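Ankyrin repeat domain protein (Legionella pneumophila subsp. pneumophila, PDB 6MCA) is a secreted ankyrin-repeat effector with a cysteine protease-like region, which probably acts inside host cells by engaging the LARP7 component of the 7SK snRNP complex. Local coordinates at residues E61-T65 and Q235-R239; R162-Q166 and G416-A421; V271-W277 and A359-L365. All coordinates share one frame; numbering follows the deposited sequence.

Interaction 1. Residues E61-T65 and Q235-R239; sequences ECAIT and QHHPR. With TLA (L(+)-tartaric acid), chain C.
I64 meets H237 and P238 where a loop passes beside a turn of helix 58-65, and the two segments touch by van der Waals contact centred on this isoleucine. The CG2 methyl of I64 reaches CD2 of the H237 imidazole at 4.0 Å and CD of the P238 ring at 4.2 Å. The CD1 arm of the same isoleucine runs toward the backbone carbonyl of H236. P238 also meets E61, whose chain is bent at chi2 (-77°) so that OE1 lies 3.5 Å from CG of the proline ring, a van der Waals touch. CG2 of T65 lies 4.0 Å from NE2 of H237, oblique to the ring.

The polar bonds run within each segment and to a tartrate. OG1 of T65 stands between its own backbone N and carbonyl carbon (chi1 58°), where it reaches back 2.7 Å to O of E61; the T65 N-H reaches that oxygen from the opposite face of the carbonyl plane. On the loop, ND1 of H237 accepts the R239 N-H in the ring plane, which helps fix the rotation of the imidazole, with NE2 facing the tartrate. NE2 then donates to O11 of the tartrate at 2.6 Å, while the tartrate hydroxyl O2 donates to O of T65. The tartrate, probably from the crystallisation liquor, thus bridges both segments, and H33 binds it too.

Around helix 58-65, helix 26-31 touches E61, T65 and P238, and W94 of helix 91-97 packs on I64, while the loop comes from between helices 215-233 and 242-251.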
loop_
_atom_site.group_PDB
_atom_site.type_symbol
_atom_site.label_atom_id
_atom_site.label_comp_id
_atom_site.label_asym_id
_atom_site.label_seq_id
_atom_site.Cartn_x
_atom_site.Cartn_y
_atom_site.Cartn_z
ATOM N N GLU A 61 6.226 -17.330 14.718
ATOM C CA GLU A 61 5.698 -18.522 14.059
ATOM C C GLU A 61 4.327 -18.889 14.614
ATOM O O GLU A 61 3.407 -19.220 13.854
ATOM C CB GLU A 61 6.672 -19.690 14.224
ATOM C CG GLU A 61 8.007 -19.505 13.524
ATOM C CD GLU A 61 7.929 -19.742 12.028
ATOM O OE1 GLU A 61 6.868 -20.198 11.549
ATOM O OE2 GLU A 61 8.931 -19.479 11.331
ATOM N N CYS A 62 4.175 -18.834 15.941
ATOM C CA CYS A 62 2.877 -19.101 16.555
ATOM C C CYS A 62 1.824 -18.114 16.069
ATOM O O CYS A 62 0.682 -18.497 15.793
ATOM C CB CYS A 62 2.997 -19.038 18.077
ATOM S SG CYS A 62 3.997 -20.348 18.799
ATOM N N ALA A 63 2.191 -16.835 15.966
ATOM C CA ALA A 63 1.245 -15.830 15.492
ATOM C C ALA A 63 0.849 -16.086 14.042
ATOM O O ALA A 63 -0.332 -15.988 13.687
ATOM C CB ALA A 63 1.842 -14.431 15.649
ATOM N N ILE A 64 1.822 -16.422 13.193
ATOM C CA ILE A 64 1.538 -16.675 11.783
ATOM C C ILE A 64 0.629 -17.888 11.629
ATOM O O ILE A 64 -0.293 -17.890 10.804
ATOM C CB ILE A 64 2.854 -16.846 10.999
ATOM C CG1 ILE A 64 3.575 -15.504 10.863
ATOM C CG2 ILE A 64 2.592 -17.452 9.626
ATOM C CD1 ILE A 64 4.880 -15.589 10.100
ATOM N N THR A 65 0.863 -18.929 12.425
ATOM C CA THR A 65 0.095 -20.164 12.313
ATOM C C THR A 65 -1.108 -20.218 13.250
ATOM O O THR A 65 -1.779 -21.254 13.303
ATOM C CB THR A 65 1.002 -21.372 12.570
ATOM O OG1 THR A 65 1.590 -21.262 13.872
ATOM C CG2 THR A 65 2.105 -21.439 11.524
ATOM N N GLN A 235 2.120 -15.350 1.044
ATOM C CA GLN A 235 3.524 -15.255 0.666
ATOM C C GLN A 235 4.439 -15.188 1.881
ATOM O O GLN A 235 5.616 -15.548 1.775
ATOM C CB GLN A 235 3.752 -14.035 -0.227
ATOM C CG GLN A 235 3.132 -14.160 -1.611
ATOM C CD GLN A 235 3.513 -13.013 -2.527
ATOM O OE1 GLN A 235 3.775 -11.900 -2.073
ATOM N NE2 GLN A 235 3.548 -13.283 -3.827
ATOM N N HIS A 236 3.926 -14.744 3.032
ATOM C CA HIS A 236 4.740 -14.682 4.239
ATOM C C HIS A 236 4.815 -16.016 4.966
ATOM O O HIS A 236 5.704 -16.197 5.806
ATOM C CB HIS A 236 4.194 -13.616 5.192
ATOM C CG HIS A 236 4.259 -12.224 4.645
ATOM N ND1 HIS A 236 5.427 -11.494 4.607
ATOM C CD2 HIS A 236 3.300 -11.428 4.117
ATOM C CE1 HIS A 236 5.186 -10.308 4.078
ATOM N NE2 HIS A 236 3.902 -10.242 3.772
ATOM N N HIS A 237 3.915 -16.944 4.667
ATOM C CA HIS A 237 3.892 -18.216 5.376
ATOM C C HIS A 237 5.148 -19.019 5.054
ATOM O O HIS A 237 5.533 -19.118 3.883
ATOM C CB HIS A 237 2.645 -19.012 5.004
ATOM C CG HIS A 237 2.256 -20.036 6.024
ATOM N ND1 HIS A 237 2.991 -21.180 6.247
ATOM C CD2 HIS A 237 1.211 -20.086 6.884
ATOM C CE1 HIS A 237 2.415 -21.891 7.200
ATOM N NE2 HIS A 237 1.333 -21.249 7.602
ATOM N N PRO A 238 5.815 -19.598 6.056
ATOM C CA PRO A 238 7.056 -20.340 5.779
ATOM C C PRO A 238 6.845 -21.637 5.015
ATOM O O PRO A 238 7.784 -22.099 4.355
ATOM C CB PRO A 238 7.624 -20.608 7.180
ATOM C CG PRO A 238 6.443 -20.526 8.091
ATOM C CD PRO A 238 5.534 -19.496 7.498
ATOM N N ARG A 239 5.654 -22.238 5.075
ATOM C CA ARG A 239 5.423 -23.521 4.408
ATOM C C ARG A 239 3.916 -23.681 4.201
ATOM O O ARG A 239 3.189 -23.979 5.151
ATOM C CB ARG A 239 5.999 -24.670 5.223
ATOM C CG ARG A 239 5.638 -26.055 4.710
ATOM C CD ARG A 239 5.948 -27.119 5.751
ATOM N NE ARG A 239 7.328 -27.029 6.224
ATOM C CZ ARG A 239 7.792 -27.652 7.302
ATOM N NH1 ARG A 239 9.063 -27.509 7.654
ATOM N NH2 ARG A 239 6.988 -28.414 8.032
HETATM O O1 TLA C . -0.643 -23.383 9.939
HETATM O O11 TLA C . -0.972 -21.615 8.702
HETATM C C1 TLA C . -1.385 -22.434 9.565
HETATM C C2 TLA C . -2.782 -22.276 10.158
HETATM O O2 TLA C . -2.914 -23.112 11.274
HETATM C C3 TLA C . -3.829 -22.654 9.114
HETATM O O3 TLA C . -4.112 -24.023 9.206
HETATM C C4 TLA C . -5.105 -21.853 9.366
HETATM O O4 TLA C . -6.134 -22.431 9.802
HETATM O O41 TLA C . -5.126 -20.614 9.139
#

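Interaction 2. Residues R162-Q166 and G416-A421; sequences RFELQ and GILFQA
Q420 hydrogen-bonds through both ends of its carboxamide to the backbone of a single residue, Q166. Its OE1 accepts the Q166 N-H at 2.9 Å, nearly straight at 169°, with the donor tilted somewhat from the plane of the amide carbonyl. In return NE2 of Q420 donates to O of Q166 over 3.2 Å, also nearly straight; this bond lies in the plane of both groups and uses a lone pair of the backbone oxygen. The chain of Q420 is extended beyond CG (chi2 -167°), which carries the amide out from the helix alongside the backbone of Q166. Two bonds to one residue fix the rotation of the amide and are consistent with its assigned oxygen and nitrogen ends.

Behind this pair the contact is apolar. CD2 of L165 rests 3.8 Å from CB of Q420 and as close to the carbonyl oxygen of G416, which is itself taken by the Q420 N-H one helical turn on. CG2 of I417 sits over one face of the F163 ring, 4.1 Å from its centroid, in a CH-pi contact, and CB of A421 lies 3.8 Å from CD1 of that ring. Helix 147-162 ends in a Schellman motif, with E164 at positive phi, and this turn carries L165 and Q166 across helix 404-421 near Q420. K388 of helix 373-399 and R432 of helix 427-440 also touch F163.

The chemistry divides the work: aromatic and aliphatic groups fill the buried part, while beside it a glutamine side chain pairs with the N-H and C=O of a loop residue, comparable to the pairing a neighbouring strand would offer.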
loop_
_atom_site.group_PDB
_atom_site.type_symbol
_atom_site.label_atom_id
_atom_site.label_comp_id
_atom_site.label_asym_id
_atom_site.label_seq_id
_atom_site.Cartn_x
_atom_site.Cartn_y
_atom_site.Cartn_z
ATOM N N ARG A 162 -0.230 9.554 -4.814
ATOM C CA ARG A 162 -1.156 10.189 -5.749
ATOM C C ARG A 162 -0.547 11.431 -6.385
ATOM O O ARG A 162 -0.730 11.678 -7.583
ATOM C CB ARG A 162 -2.460 10.549 -5.036
ATOM C CG ARG A 162 -3.308 9.358 -4.634
ATOM C CD ARG A 162 -3.965 8.703 -5.834
ATOM N NE ARG A 162 -4.943 7.702 -5.421
ATOM C CZ ARG A 162 -5.287 6.647 -6.152
ATOM N NH1 ARG A 162 -4.731 6.448 -7.339
ATOM N NH2 ARG A 162 -6.184 5.786 -5.690
ATOM N N PHE A 163 0.173 12.229 -5.601
ATOM C CA PHE A 163 0.793 13.449 -6.098
ATOM C C PHE A 163 2.220 13.233 -6.585
ATOM O O PHE A 163 2.874 14.204 -6.982
ATOM C CB PHE A 163 0.768 14.532 -5.013
ATOM C CG PHE A 163 -0.602 15.091 -4.750
ATOM C CD1 PHE A 163 -1.133 16.074 -5.569
ATOM C CD2 PHE A 163 -1.364 14.627 -3.690
ATOM C CE1 PHE A 163 -2.396 16.589 -5.333
ATOM C CE2 PHE A 163 -2.628 15.137 -3.448
ATOM C CZ PHE A 163 -3.143 16.120 -4.271
ATOM N N GLU A 164 2.711 11.990 -6.561
ATOM C CA GLU A 164 4.035 11.641 -7.080
ATOM C C GLU A 164 5.135 12.470 -6.421
ATOM O O GLU A 164 6.040 12.977 -7.086
ATOM C CB GLU A 164 4.086 11.784 -8.603
ATOM C CG GLU A 164 3.151 10.842 -9.344
ATOM C CD GLU A 164 3.278 10.961 -10.850
ATOM O OE1 GLU A 164 2.267 10.747 -11.552
ATOM O OE2 GLU A 164 4.387 11.270 -11.331
ATOM N N LEU A 165 5.060 12.605 -5.101
ATOM C CA LEU A 165 6.044 13.383 -4.366
ATOM C C LEU A 165 7.350 12.610 -4.225
ATOM O O LEU A 165 7.363 11.381 -4.112
ATOM C CB LEU A 165 5.509 13.757 -2.983
ATOM C CG LEU A 165 4.182 14.517 -2.958
ATOM C CD1 LEU A 165 3.772 14.834 -1.528
ATOM C CD2 LEU A 165 4.281 15.787 -3.787
ATOM N N GLN A 166 8.455 13.348 -4.232
ATOM C CA GLN A 166 9.783 12.783 -4.059
ATOM C C GLN A 166 10.341 13.173 -2.697
ATOM O O GLN A 166 9.991 14.216 -2.138
ATOM C CB GLN A 166 10.734 13.257 -5.164
ATOM C CG GLN A 166 10.329 12.826 -6.565
ATOM C CD GLN A 166 11.423 13.071 -7.587
ATOM O OE1 GLN A 166 12.400 13.768 -7.312
ATOM N NE2 GLN A 166 11.263 12.499 -8.775
ATOM N N GLY A 416 4.884 20.299 0.532
ATOM C CA GLY A 416 5.398 19.398 -0.486
ATOM C C GLY A 416 4.466 19.293 -1.677
ATOM O O GLY A 416 4.897 19.376 -2.831
ATOM N N ILE A 417 3.169 19.108 -1.408
ATOM C CA ILE A 417 2.175 19.088 -2.483
ATOM C C ILE A 417 2.278 20.356 -3.320
ATOM O O ILE A 417 2.413 20.307 -4.549
ATOM C CB ILE A 417 0.756 18.921 -1.909
ATOM C CG1 ILE A 417 0.616 17.594 -1.164
ATOM C CG2 ILE A 417 -0.282 19.028 -3.020
ATOM C CD1 ILE A 417 -0.776 17.361 -0.613
ATOM N N LEU A 418 2.235 21.512 -2.652
ATOM C CA LEU A 418 2.220 22.794 -3.351
ATOM C C LEU A 418 3.460 22.973 -4.219
ATOM O O LEU A 418 3.363 23.382 -5.382
ATOM C CB LEU A 418 2.105 23.933 -2.336
ATOM C CG LEU A 418 2.298 25.361 -2.853
ATOM C CD1 LEU A 418 1.232 25.718 -3.877
ATOM C CD2 LEU A 418 2.296 26.349 -1.697
ATOM N N PHE A 419 4.637 22.663 -3.674
ATOM C CA PHE A 419 5.870 22.935 -4.403
ATOM C C PHE A 419 6.084 21.943 -5.540
ATOM O O PHE A 419 6.480 22.336 -6.643
ATOM C CB PHE A 419 7.064 22.917 -3.449
ATOM C CG PHE A 419 8.349 23.379 -4.078
ATOM C CD1 PHE A 419 8.564 24.722 -4.344
ATOM C CD2 PHE A 419 9.344 22.469 -4.400
ATOM C CE1 PHE A 419 9.745 25.149 -4.922
ATOM C CE2 PHE A 419 10.528 22.891 -4.977
ATOM C CZ PHE A 419 10.728 24.233 -5.238
ATOM N N GLN A 420 5.822 20.655 -5.303
ATOM C CA GLN A 420 6.190 19.643 -6.283
ATOM C C GLN A 420 5.110 19.369 -7.322
ATOM O O GLN A 420 5.443 19.076 -8.475
ATOM C CB GLN A 420 6.544 18.329 -5.578
ATOM C CG GLN A 420 7.671 18.443 -4.562
ATOM C CD GLN A 420 8.205 17.089 -4.134
ATOM O OE1 GLN A 420 8.308 16.165 -4.942
ATOM N NE2 GLN A 420 8.542 16.962 -2.856
ATOM N N ALA A 421 3.829 19.456 -6.959
ATOM C CA ALA A 421 2.770 18.903 -7.793
ATOM C C ALA A 421 1.844 19.940 -8.414
ATOM O O ALA A 421 0.955 19.562 -9.184
ATOM C CB ALA A 421 1.939 17.904 -6.978
#

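Interaction 3. Residues V271-W277 and A359-L365; sequences VRYHQWW and AYSMQEL
OE1 of Q363 is gripped by two donors: a water 2.8 Å away, and ND2 of N220. That water also lies 3.0 Å from OH of Y273, so it bridges the tyrosine to the helix, while NE2 of Q363 donates to O of Y217. With both ends of the amide engaged, the glutamine chain is held across the tyrosine. Its CG lies over one face of the Y273 ring, 4.1 Å from the centroid in a CH-pi contact, and the ring and amide planes stand 59° apart.

Strands 266-273 and 276-280 are joined here as a beta hairpin, closed by a type II' turn from Y273 to W276 in which Y273 and W276 exchange backbone hydrogen bonds. The hairpin belongs to the antiparallel five-stranded sheet, and helix 355-364 lies against one side of it; the axes of the segments 271-273 and 359-364 approach to 9.1 Å and run only 20° from parallel.

M362 fills the middle of this interface. A bend at chi3 (69°) turns CE onto the hairpin face, where it meets CB of Y273 and CB of W276 and comes 3.4 Å from O of V271. The sulfur stays behind, SD lying 3.6 Å from CG1 of V271, whose same methyl touches CB of A359.

At the C-terminal end of the helix, L365 lays CD1 squarely over the five-membered ring of W276, 3.5 Å from its centroid. CG of Q275 is on the opposite face of that indole, and F334 of strand 331-337 touches both W276 and L365.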
loop_
_atom_site.group_PDB
_atom_site.type_symbol
_atom_site.label_atom_id
_atom_site.label_comp_id
_atom_site.label_asym_id
_atom_site.label_seq_id
_atom_site.Cartn_x
_atom_site.Cartn_y
_atom_site.Cartn_z
ATOM N N VAL A 271 -4.271 -9.595 -14.667
ATOM C CA VAL A 271 -5.697 -9.711 -14.391
ATOM C C VAL A 271 -6.254 -10.866 -15.206
ATOM O O VAL A 271 -6.078 -10.913 -16.425
ATOM C CB VAL A 271 -6.460 -8.410 -14.709
ATOM C CG1 VAL A 271 -7.937 -8.583 -14.400
ATOM C CG2 VAL A 271 -5.883 -7.244 -13.923
ATOM N N ARG A 272 -6.919 -11.796 -14.533
ATOM C CA ARG A 272 -7.627 -12.889 -15.183
ATOM C C ARG A 272 -9.121 -12.654 -15.021
ATOM O O ARG A 272 -9.596 -12.422 -13.907
ATOM C CB ARG A 272 -7.220 -14.238 -14.584
ATOM C CG ARG A 272 -7.757 -15.458 -15.325
ATOM C CD ARG A 272 -9.107 -15.914 -14.778
ATOM N NE ARG A 272 -9.626 -17.059 -15.516
ATOM C CZ ARG A 272 -9.569 -18.313 -15.082
ATOM N NH1 ARG A 272 -9.024 -18.585 -13.903
ATOM N NH2 ARG A 272 -10.061 -19.295 -15.824
ATOM N N TYR A 273 -9.855 -12.698 -16.128
ATOM C CA TYR A 273 -11.313 -12.610 -16.092
ATOM C C TYR A 273 -11.858 -13.595 -17.112
ATOM O O TYR A 273 -11.803 -13.334 -18.317
ATOM C CB TYR A 273 -11.807 -11.194 -16.381
ATOM C CG TYR A 273 -13.314 -11.074 -16.318
ATOM C CD1 TYR A 273 -13.981 -11.115 -15.100
ATOM C CD2 TYR A 273 -14.070 -10.929 -17.474
ATOM C CE1 TYR A 273 -15.357 -11.011 -15.034
ATOM C CE2 TYR A 273 -15.449 -10.823 -17.418
ATOM C CZ TYR A 273 -16.086 -10.866 -16.195
ATOM O OH TYR A 273 -17.457 -10.761 -16.132
ATOM N N HIS A 274 -12.383 -14.720 -16.624
ATOM C CA HIS A 274 -12.867 -15.798 -17.478
ATOM C C HIS A 274 -11.773 -16.237 -18.444
ATOM O O HIS A 274 -10.699 -16.669 -18.011
ATOM C CB HIS A 274 -14.132 -15.367 -18.223
ATOM C CG HIS A 274 -15.272 -15.012 -17.319
ATOM N ND1 HIS A 274 -15.471 -15.620 -16.098
ATOM C CD2 HIS A 274 -16.273 -14.112 -17.457
ATOM C CE1 HIS A 274 -16.544 -15.109 -15.523
ATOM N NE2 HIS A 274 -17.050 -14.191 -16.327
ATOM N N GLN A 275 -12.020 -16.119 -19.746
ATOM C CA GLN A 275 -11.054 -16.546 -20.749
ATOM C C GLN A 275 -10.067 -15.448 -21.133
ATOM O O GLN A 275 -9.298 -15.631 -22.083
ATOM C CB GLN A 275 -11.777 -17.051 -22.002
ATOM C CG GLN A 275 -12.344 -15.953 -22.893
ATOM C CD GLN A 275 -13.752 -15.548 -22.505
ATOM O OE1 GLN A 275 -14.123 -15.590 -21.333
ATOM N NE2 GLN A 275 -14.548 -15.159 -23.494
ATOM N N TRP A 276 -10.058 -14.327 -20.417
ATOM C CA TRP A 276 -9.215 -13.189 -20.754
ATOM C C TRP A 276 -8.108 -13.016 -19.723
ATOM O O TRP A 276 -8.316 -13.235 -18.526
ATOM C CB TRP A 276 -10.043 -11.907 -20.849
ATOM C CG TRP A 276 -11.179 -12.021 -21.811
ATOM C CD1 TRP A 276 -12.506 -12.108 -21.506
ATOM C CD2 TRP A 276 -11.089 -12.076 -23.239
ATOM N NE1 TRP A 276 -13.249 -12.207 -22.657
ATOM C CE2 TRP A 276 -12.403 -12.191 -23.735
ATOM C CE3 TRP A 276 -10.027 -12.037 -24.145
ATOM C CZ2 TRP A 276 -12.682 -12.265 -25.097
ATOM C CZ3 TRP A 276 -10.305 -12.111 -25.497
ATOM C CH2 TRP A 276 -11.622 -12.223 -25.960
ATOM N N TRP A 277 -6.935 -12.607 -20.202
ATOM C CA TRP A 277 -5.754 -12.387 -19.380
ATOM C C TRP A 277 -5.168 -11.036 -19.757
ATOM O O TRP A 277 -5.255 -10.622 -20.912
ATOM C CB TRP A 277 -4.735 -13.515 -19.595
ATOM C CG TRP A 277 -3.441 -13.379 -18.853
ATOM C CD1 TRP A 277 -2.325 -12.706 -19.263
ATOM C CD2 TRP A 277 -3.113 -13.962 -17.585
ATOM N NE1 TRP A 277 -1.329 -12.824 -18.323
ATOM C CE2 TRP A 277 -1.787 -13.589 -17.284
ATOM C CE3 TRP A 277 -3.815 -14.755 -16.671
ATOM C CZ2 TRP A 277 -1.150 -13.986 -16.107
ATOM C CZ3 TRP A 277 -3.180 -15.146 -15.504
ATOM C CH2 TRP A 277 -1.861 -14.760 -15.233
ATOM N N ALA A 359 -9.432 -4.033 -15.606
ATOM C CA ALA A 359 -10.435 -5.006 -15.182
ATOM C C ALA A 359 -11.833 -4.578 -15.612
ATOM O O ALA A 359 -12.656 -5.417 -16.003
ATOM C CB ALA A 359 -10.372 -5.204 -13.667
ATOM N N TYR A 360 -12.115 -3.273 -15.564
ATOM C CA TYR A 360 -13.391 -2.775 -16.072
ATOM C C TYR A 360 -13.569 -3.125 -17.546
ATOM O O TYR A 360 -14.597 -3.688 -17.948
ATOM C CB TYR A 360 -13.482 -1.263 -15.858
ATOM C CG TYR A 360 -14.878 -0.712 -16.024
ATOM C CD1 TYR A 360 -15.406 -0.477 -17.287
ATOM C CD2 TYR A 360 -15.671 -0.431 -14.919
ATOM C CE1 TYR A 360 -16.681 0.019 -17.447
ATOM C CE2 TYR A 360 -16.949 0.069 -15.069
ATOM C CZ TYR A 360 -17.447 0.291 -16.336
ATOM O OH TYR A 360 -18.717 0.785 -16.497
ATOM N N SER A 361 -12.567 -2.798 -18.369
ATOM C CA SER A 361 -12.643 -3.099 -19.796
ATOM C C SER A 361 -12.822 -4.591 -20.038
ATOM O O SER A 361 -13.609 -4.997 -20.901
ATOM C CB SER A 361 -11.388 -2.593 -20.508
ATOM O OG SER A 361 -11.359 -1.179 -20.552
ATOM N N MET A 362 -12.097 -5.424 -19.288
ATOM C CA MET A 362 -12.224 -6.867 -19.464
ATOM C C MET A 362 -13.625 -7.342 -19.109
ATOM O O MET A 362 -14.152 -8.271 -19.734
ATOM C CB MET A 362 -11.178 -7.594 -18.621
ATOM C CG MET A 362 -9.758 -7.385 -19.105
ATOM S SD MET A 362 -8.545 -8.020 -17.939
ATOM C CE MET A 362 -8.816 -9.784 -18.093
ATOM N N GLN A 363 -14.249 -6.717 -18.107
ATOM C CA GLN A 363 -15.644 -7.029 -17.819
ATOM C C GLN A 363 -16.563 -6.582 -18.947
ATOM O O GLN A 363 -17.601 -7.211 -19.182
ATOM C CB GLN A 363 -16.076 -6.379 -16.508
ATOM C CG GLN A 363 -15.505 -7.034 -15.274
ATOM C CD GLN A 363 -15.964 -6.353 -14.006
ATOM O OE1 GLN A 363 -16.958 -6.752 -13.398
ATOM N NE2 GLN A 363 -15.246 -5.310 -13.601
ATOM N N GLU A 364 -16.203 -5.503 -19.649
ATOM C CA GLU A 364 -17.060 -5.006 -20.723
ATOM C C GLU A 364 -17.178 -6.002 -21.873
ATOM O O GLU A 364 -18.170 -5.977 -22.611
ATOM C CB GLU A 364 -16.536 -3.667 -21.242
ATOM C CG GLU A 364 -16.759 -2.499 -20.296
ATOM C CD GLU A 364 -18.115 -1.844 -20.480
ATOM O OE1 GLU A 364 -19.122 -2.572 -20.608
ATOM O OE2 GLU A 364 -18.174 -0.595 -20.497
ATOM N N LEU A 365 -16.189 -6.872 -22.047
ATOM C CA LEU A 365 -16.211 -7.857 -23.126
ATOM C C LEU A 365 -17.394 -8.812 -22.995
ATOM O O LEU A 365 -17.531 -9.759 -23.771
ATOM C CB LEU A 365 -14.902 -8.650 -23.157
ATOM C CG LEU A 365 -13.628 -7.852 -23.438
ATOM C CD1 LEU A 365 -12.396 -8.711 -23.204
ATOM C CD2 LEU A 365 -13.643 -7.308 -24.857
HETATM O O HOH W 1 -18.695 -8.737 -14.339
#

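From the N terminus, helix 58-65 makes the first half of interaction 1, and the chain then runs on to residues 162-166, the first half of interaction 2. Interaction 1 closes only at 235-239, so these two loops cross. The five-stranded sheet follows, and interaction 3 opens in it at 271-277 and closes at helix 355-364. It lies wholly inside the long loop that interaction 2 completes at helix 404-421. Interaction 1 ties the N-terminal helices to the loop between helices 215-233 and 242-251, interaction 3 joins sheet to helix, and interaction 2 brings the C-terminal helices back to helix 147-162. Their centres lie 33 to 38 Å apart.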